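PDB 4ZVA: diguanylate cyclase DosC from Escherichia coli, which catalyses the synthesis of cyclic di-GMP from GTP, an activity probably regulated by oxygen binding to the haem of its globin sensor domain. Local coordinates for residues H29-Y32 / L33-F37; S62-E65 / R66-N70; F134-N137 / S138-A142. One frame throughout, in Å; residues are numbered along the deposited sequence.

Contact 1. Residues H29-Y32 / L33-F37; sequences HAHY and LSIEF
One face of the His-31 imidazole is covered by the terminal methyl of Ile-35, and one face of the Tyr-32 ring by the CB methylene of Glu-36. The first is a CH-pi contact: Ile-35 CD1 stands 3.6 Å from the ring centroid of His-31, 21° off the normal and displaced toward NE2. The phenol is met more loosely: Glu-36 CB stands 4.0 Å above the Tyr-32 plane, against 3.3 Å for Ile-35 CD1 above the His-31 ring. Tyr-32 OH comes within 3.9 Å of Glu-36 CG, and the side chains run side by side in the same direction, with phenol and carboxylate planes 8° apart. Tyr-32 CD2 also packs on Leu-33 CD2 at 3.9 Å. These contacts lie within helix 16-43 of the protoglobin fold; apart from the neighbouring Tyr-32 and Leu-33, the partners are about one turn apart. The helix is kinked here, the amides of His-31 and Tyr-32 lacking bonds to the preceding turn; regular bonding resumes with Leu-33 N to His-29 O at 2.9 Å. His-31 O is doubly gripped, by Ile-35 N (3.2 Å) and by Ser-34 OG (2.9 Å), both from the same face of its plane. With chi1 at 65°, Ser-34 OG folds back over the preceding turn. A water donates to Ser-34 OG and accepts weakly from His-31 ND1, whose stronger partner is Glu-65; the Glu-36 carboxylate pairs with Arg-39.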
loop_
_atom_site.group_PDB
_atom_site.type_symbol
_atom_site.label_atom_id
_atom_site.label_comp_id
_atom_site.label_asym_id
_atom_site.label_seq_id
_atom_site.Cartn_x
_atom_site.Cartn_y
_atom_site.Cartn_z
ATOM N N HIS A 29 -14.935 -6.703 12.019
ATOM C CA HIS A 29 -14.928 -7.281 10.681
ATOM C C HIS A 29 -13.708 -8.151 10.383
ATOM O O HIS A 29 -13.544 -8.612 9.255
ATOM C CB HIS A 29 -15.048 -6.171 9.632
ATOM C CG HIS A 29 -16.315 -5.381 9.740
ATOM N ND1 HIS A 29 -16.387 -4.172 10.396
ATOM C CD2 HIS A 29 -17.569 -5.642 9.297
ATOM C CE1 HIS A 29 -17.625 -3.714 10.339
ATOM N NE2 HIS A 29 -18.362 -4.587 9.679
ATOM N N ALA A 30 -12.859 -8.374 11.384
ATOM C CA ALA A 30 -11.667 -9.208 11.199
ATOM C C ALA A 30 -12.021 -10.595 10.680
ATOM O O ALA A 30 -11.305 -11.155 9.850
ATOM C CB ALA A 30 -10.890 -9.332 12.502
ATOM N N HIS A 31 -13.132 -11.142 11.164
ATOM C CA HIS A 31 -13.572 -12.468 10.749
ATOM C C HIS A 31 -13.890 -12.496 9.256
ATOM O O HIS A 31 -13.373 -13.341 8.523
ATOM C CB HIS A 31 -14.793 -12.906 11.562
ATOM C CG HIS A 31 -15.231 -14.312 11.288
ATOM N ND1 HIS A 31 -14.414 -15.402 11.502
ATOM C CD2 HIS A 31 -16.402 -14.806 10.823
ATOM C CE1 HIS A 31 -15.062 -16.506 11.177
ATOM N NE2 HIS A 31 -16.271 -16.172 10.761
ATOM N N TYR A 32 -14.726 -11.563 8.811
ATOM C CA TYR A 32 -15.049 -11.441 7.396
ATOM C C TYR A 32 -13.791 -11.241 6.560
ATOM O O TYR A 32 -13.621 -11.871 5.516
ATOM C CB TYR A 32 -16.011 -10.273 7.149
ATOM C CG TYR A 32 -15.971 -9.769 5.719
ATOM C CD1 TYR A 32 -16.649 -10.436 4.708
ATOM C CD2 TYR A 32 -15.235 -8.639 5.377
ATOM C CE1 TYR A 32 -16.607 -9.991 3.401
ATOM C CE2 TYR A 32 -15.184 -8.188 4.070
ATOM C CZ TYR A 32 -15.873 -8.867 3.087
ATOM O OH TYR A 32 -15.829 -8.421 1.785
ATOM N N LEU A 33 -12.915 -10.358 7.030
ATOM C CA LEU A 33 -11.710 -10.001 6.292
ATOM C C LEU A 33 -10.784 -11.196 6.096
ATOM O O LEU A 33 -10.285 -11.417 4.996
ATOM C CB LEU A 33 -10.965 -8.873 7.009
ATOM C CG LEU A 33 -11.618 -7.489 6.977
ATOM C CD1 LEU A 33 -10.870 -6.524 7.876
ATOM C CD2 LEU A 33 -11.675 -6.955 5.553
ATOM N N SER A 34 -10.576 -11.979 7.150
ATOM C CA SER A 34 -9.683 -13.131 7.070
ATOM C C SER A 34 -10.212 -14.193 6.110
ATOM O O SER A 34 -9.444 -14.825 5.384
ATOM C CB SER A 34 -9.466 -13.740 8.460
ATOM O OG SER A 34 -10.669 -14.286 8.976
ATOM N N ILE A 35 -11.529 -14.376 6.102
ATOM C CA ILE A 35 -12.161 -15.361 5.232
ATOM C C ILE A 35 -12.103 -14.945 3.764
ATOM O O ILE A 35 -11.728 -15.736 2.899
ATOM C CB ILE A 35 -13.627 -15.592 5.640
ATOM C CG1 ILE A 35 -13.694 -16.195 7.045
ATOM C CG2 ILE A 35 -14.335 -16.487 4.632
ATOM C CD1 ILE A 35 -15.083 -16.210 7.628
ATOM N N GLU A 36 -12.470 -13.696 3.491
ATOM C CA GLU A 36 -12.453 -13.168 2.131
ATOM C C GLU A 36 -11.023 -13.072 1.597
ATOM O O GLU A 36 -10.775 -13.315 0.417
ATOM C CB GLU A 36 -13.147 -11.803 2.079
ATOM C CG GLU A 36 -13.239 -11.184 0.687
ATOM C CD GLU A 36 -14.198 -11.919 -0.241
ATOM O OE1 GLU A 36 -14.826 -12.911 0.186
ATOM O OE2 GLU A 36 -14.328 -11.495 -1.409
ATOM N N PHE A 37 -10.094 -12.704 2.474
ATOM C CA PHE A 37 -8.671 -12.694 2.150
ATOM C C PHE A 37 -8.223 -14.054 1.633
ATOM O O PHE A 37 -7.611 -14.158 0.570
ATOM C CB PHE A 37 -7.851 -12.302 3.385
ATOM C CG PHE A 37 -6.370 -12.525 3.241
ATOM C CD1 PHE A 37 -5.559 -11.556 2.669
ATOM C CD2 PHE A 37 -5.785 -13.695 3.703
ATOM C CE1 PHE A 37 -4.196 -11.758 2.548
ATOM C CE2 PHE A 37 -4.424 -13.903 3.580
ATOM C CZ PHE A 37 -3.628 -12.930 3.003
HETATM O O HOH W 1 -11.622 -16.337 10.580
#

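Contact 2. Residues S62-E65 / R66-N70. With HEM (protoporphyrin IX containing Fe), chain C.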
loop_
_atom_site.group_PDB
_atom_site.type_symbol
_atom_site.label_atom_id
_atom_site.label_comp_id
_atom_site.label_asym_id
_atom_site.label_seq_id
_atom_site.Cartn_x
_atom_site.Cartn_y
_atom_site.Cartn_z
ATOM N N SER A 62 -7.420 -17.773 11.491
ATOM C CA SER A 62 -7.371 -17.351 12.886
ATOM C C SER A 62 -6.202 -16.403 13.136
ATOM O O SER A 62 -6.320 -15.439 13.893
ATOM C CB SER A 62 -7.266 -18.569 13.808
ATOM O OG SER A 62 -7.080 -18.171 15.154
ATOM N N ALA A 63 -5.073 -16.680 12.493
ATOM C CA ALA A 63 -3.891 -15.836 12.624
ATOM C C ALA A 63 -4.124 -14.464 11.994
ATOM O O ALA A 63 -3.673 -13.445 12.521
ATOM C CB ALA A 63 -2.685 -16.511 11.995
ATOM N N MET A 64 -4.823 -14.441 10.864
ATOM C CA MET A 64 -5.107 -13.189 10.164
ATOM C C MET A 64 -6.016 -12.270 10.978
ATOM O O MET A 64 -5.808 -11.059 11.006
ATOM C CB MET A 64 -5.736 -13.464 8.797
ATOM C CG MET A 64 -4.742 -13.838 7.707
ATOM S SD MET A 64 -3.583 -12.507 7.312
ATOM C CE MET A 64 -4.698 -11.131 7.057
ATOM N N GLU A 65 -7.025 -12.845 11.632
ATOM C CA GLU A 65 -7.920 -12.064 12.481
ATOM C C GLU A 65 -7.149 -11.336 13.567
ATOM O O GLU A 65 -7.356 -10.148 13.807
ATOM C CB GLU A 65 -8.973 -12.956 13.137
ATOM C CG GLU A 65 -10.181 -13.255 12.288
ATOM C CD GLU A 65 -11.332 -13.793 13.117
ATOM O OE1 GLU A 65 -11.640 -13.192 14.171
ATOM O OE2 GLU A 65 -11.921 -14.816 12.720
ATOM N N ARG A 66 -6.262 -12.070 14.228
ATOM C CA ARG A 66 -5.434 -11.513 15.284
ATOM C C ARG A 66 -4.506 -10.439 14.725
ATOM O O ARG A 66 -4.321 -9.388 15.337
ATOM C CB ARG A 66 -4.631 -12.621 15.965
ATOM C CG ARG A 66 -3.804 -12.166 17.154
ATOM C CD ARG A 66 -2.951 -13.309 17.689
ATOM N NE ARG A 66 -3.638 -14.595 17.577
ATOM C CZ ARG A 66 -3.240 -15.591 16.790
ATOM N NH1 ARG A 66 -2.145 -15.461 16.052
ATOM N NH2 ARG A 66 -3.932 -16.721 16.748
ATOM N N TRP A 67 -3.932 -10.707 13.557
ATOM C CA TRP A 67 -3.010 -9.768 12.927
ATOM C C TRP A 67 -3.702 -8.446 12.613
ATOM O O TRP A 67 -3.197 -7.374 12.948
ATOM C CB TRP A 67 -2.422 -10.364 11.645
ATOM C CG TRP A 67 -1.295 -9.552 11.069
ATOM C CD1 TRP A 67 0.041 -9.760 11.252
ATOM C CD2 TRP A 67 -1.407 -8.401 10.218
ATOM N NE1 TRP A 67 0.768 -8.813 10.570
ATOM C CE2 TRP A 67 -0.097 -7.967 9.927
ATOM C CE3 TRP A 67 -2.487 -7.697 9.672
ATOM C CZ2 TRP A 67 0.163 -6.862 9.116
ATOM C CZ3 TRP A 67 -2.227 -6.598 8.869
ATOM C CH2 TRP A 67 -0.912 -6.191 8.599
ATOM N N ILE A 68 -4.859 -8.535 11.964
ATOM C CA ILE A 68 -5.620 -7.356 11.565
ATOM C C ILE A 68 -5.979 -6.492 12.766
ATOM O O ILE A 68 -5.800 -5.274 12.739
ATOM C CB ILE A 68 -6.901 -7.754 10.811
ATOM C CG1 ILE A 68 -6.540 -8.376 9.461
ATOM C CG2 ILE A 68 -7.803 -6.547 10.611
ATOM C CD1 ILE A 68 -7.692 -9.055 8.768
ATOM N N ILE A 69 -6.473 -7.125 13.827
ATOM C CA ILE A 69 -6.834 -6.397 15.037
ATOM C C ILE A 69 -5.614 -5.754 15.690
ATOM O O ILE A 69 -5.659 -4.588 16.073
ATOM C CB ILE A 69 -7.533 -7.318 16.065
ATOM C CG1 ILE A 69 -8.861 -7.825 15.504
ATOM C CG2 ILE A 69 -7.768 -6.579 17.376
ATOM C CD1 ILE A 69 -9.567 -8.818 16.406
ATOM N N ASN A 70 -4.524 -6.505 15.803
ATOM C CA ASN A 70 -3.319 -5.983 16.443
ATOM C C ASN A 70 -2.757 -4.764 15.722
ATOM O O ASN A 70 -2.408 -3.766 16.354
ATOM C CB ASN A 70 -2.246 -7.072 16.531
ATOM C CG ASN A 70 -2.520 -8.074 17.640
ATOM O OD1 ASN A 70 -3.085 -7.728 18.677
ATOM N ND2 ASN A 70 -2.128 -9.325 17.421
HETATM C CHA HEM C . 1.335 -17.806 8.386
HETATM C CHB HEM C . 0.545 -18.184 3.616
HETATM C CHC HEM C . 0.292 -13.360 3.360
HETATM C CHD HEM C . -0.006 -13.101 8.186
HETATM C C1A HEM C . 1.111 -18.346 7.138
HETATM C C2A HEM C . 1.015 -19.754 6.794
HETATM C C3A HEM C . 0.795 -19.844 5.481
HETATM C C4A HEM C . 0.750 -18.508 4.937
HETATM C CMA HEM C . 0.623 -21.145 4.669
HETATM C CAA HEM C . 1.127 -20.955 7.759
HETATM C CBA HEM C . 0.045 -20.860 8.830
HETATM C CGA HEM C . -0.047 -22.159 9.581
HETATM O O1A HEM C . 0.258 -23.223 8.982
HETATM O O2A HEM C . -0.439 -22.125 10.775
HETATM C C1B HEM C . 0.382 -16.910 3.128
HETATM C C2B HEM C . 0.047 -16.559 1.763
HETATM C C3B HEM C . -0.020 -15.216 1.692
HETATM C C4B HEM C . 0.266 -14.692 3.011
HETATM C CMB HEM C . -0.170 -17.609 0.647
HETATM C CAB HEM C . -0.341 -14.287 0.492
HETATM C CBB HEM C . -0.682 -14.709 -0.728
HETATM C C1C HEM C . 0.099 -12.871 4.632
HETATM C C2C HEM C . -0.289 -11.519 4.980
HETATM C C3C HEM C . -0.369 -11.445 6.323
HETATM C C4C HEM C . -0.036 -12.754 6.852
HETATM C CMC HEM C . -0.545 -10.414 3.928
HETATM C CAC HEM C . -0.743 -10.250 7.237
HETATM C CBC HEM C . -1.137 -9.051 6.793
HETATM C C1D HEM C . 0.331 -14.335 8.705
HETATM C C2D HEM C . 0.391 -14.655 10.115
HETATM C C3D HEM C . 0.808 -16.132 10.180
HETATM C C4D HEM C . 0.963 -16.547 8.803
HETATM C CMD HEM C . 0.081 -13.699 11.288
HETATM C CAD HEM C . 1.035 -17.009 11.433
HETATM C CBD HEM C . 2.158 -16.414 12.278
HETATM C CGD HEM C . 2.665 -17.435 13.263
HETATM O O1D HEM C . 3.405 -17.044 14.201
HETATM O O2D HEM C . 2.330 -18.638 13.113
HETATM N NA HEM C . 0.949 -17.616 5.975
HETATM N NB HEM C . 0.508 -15.749 3.864
HETATM N NC HEM C . 0.245 -13.595 5.796
HETATM N ND HEM C . 0.676 -15.467 7.972
HETATM FE FE HEM C . 0.843 -15.554 5.896
HETATM O O HOH W 2 -1.479 -13.009 14.271
#
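A haem vinyl group sets its outer end over one face of an indole, its own plane standing steeply to the ring: haem CBC sits 3.1 Å above the plane of Trp-67, toward the rim, with Trp-67 CH2 3.4 Å from it. The indole reaches the vinyl because CG of Trp-67 lies anti to its backbone N (chi1 -170°), which carries the ring away from its own helical turn. One turn earlier, Met-64 meets the same pyrrole through sulfur, SD lying 3.5 Å from haem C3C. Its chain is bent at both chi2 and chi3, and this turns CE back to touch Ile-68 CD1 at 4.0 Å. Ala-63 CB instead meets haem CAD, the root of a propionate. These three residues belong to the haem pocket and stand on helix 54-72 of the globin domain. The helix is regular, with Ile-68 N bonded to Met-64 O at 2.9 Å and 169°, although the bond from Arg-66 N to Ser-62 O is weak. Arg-66 folds back along the preceding turn, its guanidinium presenting a face to Ser-62 O. A water donates to Ala-63 O at 2.8 Å and accepts weakly from Arg-66 NH1. Gln-86 OE1 accepts a hydrogen bond from Trp-67 NE1, which would help to fix the ring's rotation. With sulfur and indole against it, the vinyl-bearing pyrrole is probably held here mainly by apolar and dispersion contacts.

Contact 3. Residues F134-N137 / S138-A142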
loop_
_atom_site.group_PDB
_atom_site.type_symbol
_atom_site.label_atom_id
_atom_site.label_comp_id
_atom_site.label_asym_id
_atom_site.label_seq_id
_atom_site.Cartn_x
_atom_site.Cartn_y
_atom_site.Cartn_z
ATOM N N PHE A 134 -5.393 6.040 8.090
ATOM C CA PHE A 134 -4.670 5.422 9.198
ATOM C C PHE A 134 -4.478 3.930 8.961
ATOM O O PHE A 134 -3.402 3.386 9.210
ATOM C CB PHE A 134 -5.405 5.650 10.523
ATOM C CG PHE A 134 -4.763 4.962 11.695
ATOM C CD1 PHE A 134 -3.658 5.520 12.319
ATOM C CD2 PHE A 134 -5.261 3.762 12.174
ATOM C CE1 PHE A 134 -3.062 4.893 13.396
ATOM C CE2 PHE A 134 -4.668 3.128 13.251
ATOM C CZ PHE A 134 -3.566 3.696 13.864
ATOM N N SER A 135 -5.525 3.280 8.464
ATOM C CA SER A 135 -5.495 1.847 8.202
ATOM C C SER A 135 -4.502 1.499 7.096
ATOM O O SER A 135 -3.735 0.551 7.226
ATOM C CB SER A 135 -6.889 1.341 7.828
ATOM O OG SER A 135 -7.805 1.530 8.897
ATOM N N ILE A 136 -4.531 2.256 6.003
ATOM C CA ILE A 136 -3.611 2.014 4.894
ATOM C C ILE A 136 -2.163 2.194 5.346
ATOM O O ILE A 136 -1.315 1.338 5.096
ATOM C CB ILE A 136 -3.892 2.943 3.697
ATOM C CG1 ILE A 136 -5.219 2.573 3.033
ATOM C CG2 ILE A 136 -2.771 2.848 2.673
ATOM C CD1 ILE A 136 -5.267 1.148 2.508
ATOM N N ASN A 137 -1.888 3.304 6.022
ATOM C CA ASN A 137 -0.540 3.585 6.501
ATOM C C ASN A 137 -0.070 2.553 7.523
ATOM O O ASN A 137 1.102 2.182 7.542
ATOM C CB ASN A 137 -0.474 4.992 7.095
ATOM C CG ASN A 137 -0.361 6.068 6.031
ATOM O OD1 ASN A 137 -0.583 5.813 4.848
ATOM N ND2 ASN A 137 -0.033 7.282 6.451
ATOM N N SER A 138 -0.988 2.087 8.365
ATOM C CA SER A 138 -0.672 1.058 9.352
ATOM C C SER A 138 -0.339 -0.275 8.696
ATOM O O SER A 138 0.612 -0.949 9.087
ATOM C CB SER A 138 -1.838 0.872 10.331
ATOM O OG SER A 138 -2.017 2.032 11.125
ATOM N N ILE A 139 -1.133 -0.666 7.708
ATOM C CA ILE A 139 -0.911 -1.929 7.020
ATOM C C ILE A 139 0.397 -1.873 6.230
ATOM O O ILE A 139 1.171 -2.835 6.222
ATOM C CB ILE A 139 -2.086 -2.276 6.089
ATOM C CG1 ILE A 139 -3.340 -2.571 6.918
ATOM C CG2 ILE A 139 -1.756 -3.483 5.218
ATOM C CD1 ILE A 139 -4.555 -2.906 6.094
ATOM N N ASP A 140 0.648 -0.737 5.585
ATOM C CA ASP A 140 1.867 -0.557 4.798
ATOM C C ASP A 140 3.138 -0.554 5.646
ATOM O O ASP A 140 4.141 -1.156 5.260
ATOM C CB ASP A 140 1.793 0.740 3.993
ATOM C CG ASP A 140 1.025 0.580 2.695
ATOM O OD1 ASP A 140 0.769 -0.573 2.293
ATOM O OD2 ASP A 140 0.688 1.610 2.069
ATOM N N ILE A 141 3.104 0.124 6.792
ATOM C CA ILE A 141 4.266 0.160 7.675
ATOM C C ILE A 141 4.554 -1.244 8.214
ATOM O O ILE A 141 5.712 -1.630 8.372
ATOM C CB ILE A 141 4.090 1.177 8.845
ATOM C CG1 ILE A 141 5.408 1.377 9.591
ATOM C CG2 ILE A 141 3.014 0.751 9.822
ATOM C CD1 ILE A 141 6.413 2.181 8.824
ATOM N N ALA A 142 3.498 -2.005 8.485
ATOM C CA ALA A 142 3.642 -3.372 8.962
ATOM C C ALA A 142 4.219 -4.271 7.874
ATOM O O ALA A 142 5.051 -5.136 8.152
ATOM C CB ALA A 142 2.302 -3.913 9.442
HETATM O O HOH W 3 1.701 4.010 3.178
#
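Phe-134 O is gripped twice by Ser-138, by OG at 2.7 Å and by the amide N at 2.9 Å, and the two donors arrive from opposite faces of the carbonyl plane. This is the serine side-chain-to-backbone bond across one turn of an alpha-helix, here in helix 125-147 of the globin fold. The hydroxyl stands 36° out of the carbonyl plane, hence not on a lone pair. Ser-138 OG is also centred over the Phe-134 ring, 3.5 Å above its plane, because the phenyl, with CG anti to the backbone N (chi1 176°), leans forward along the helix toward the next turn. On another side of the helix Ile-136 and Asp-140 lie alongside each other and point the same way. Polar anchorage of the carboxylate comes from two lysines: Asp-140 OD1 forms a salt bridge with Lys-111 of its own chain and OD2 with Lys-111 of the second subunit, which would favour the ionised form. Tyr-132 and Arg-108 of that subunit pack on this side too, placing the contact at the dimer interface, while Ser-138 meets Leu-10 of helix 2-13. Within the contact the carboxylate also lies against the methyl CG2 of Ile-136, 3.7 Å from Asp-140 OD2.

Overall arrangement
Contacts 1, 2 and 3 are local contacts on helices 16-43, 54-72 and 125-147 of one globin domain. Contact 1 is partly buried, its exposed side setting rings over aliphatic groups; contact 2, also mixed, sends Ala-63, Met-64 and Trp-67 into the haem pocket and is apolar there; contact 3 is buried and keeps a carboxylate paired with lysines of both subunits. Contacts 1 and 2 touch through a probable hydrogen bond from His-31 ND1 to Glu-65 OE2 and packing of Leu-33 on Ile-68. Contacts 2 and 3 meet by Trp-67 against Ala-142. Segment 62-70 thus links the other two contacts, although helices 16-43 and 125-147 also meet directly where Phe-134 and Ser-135 pack on Ala-22.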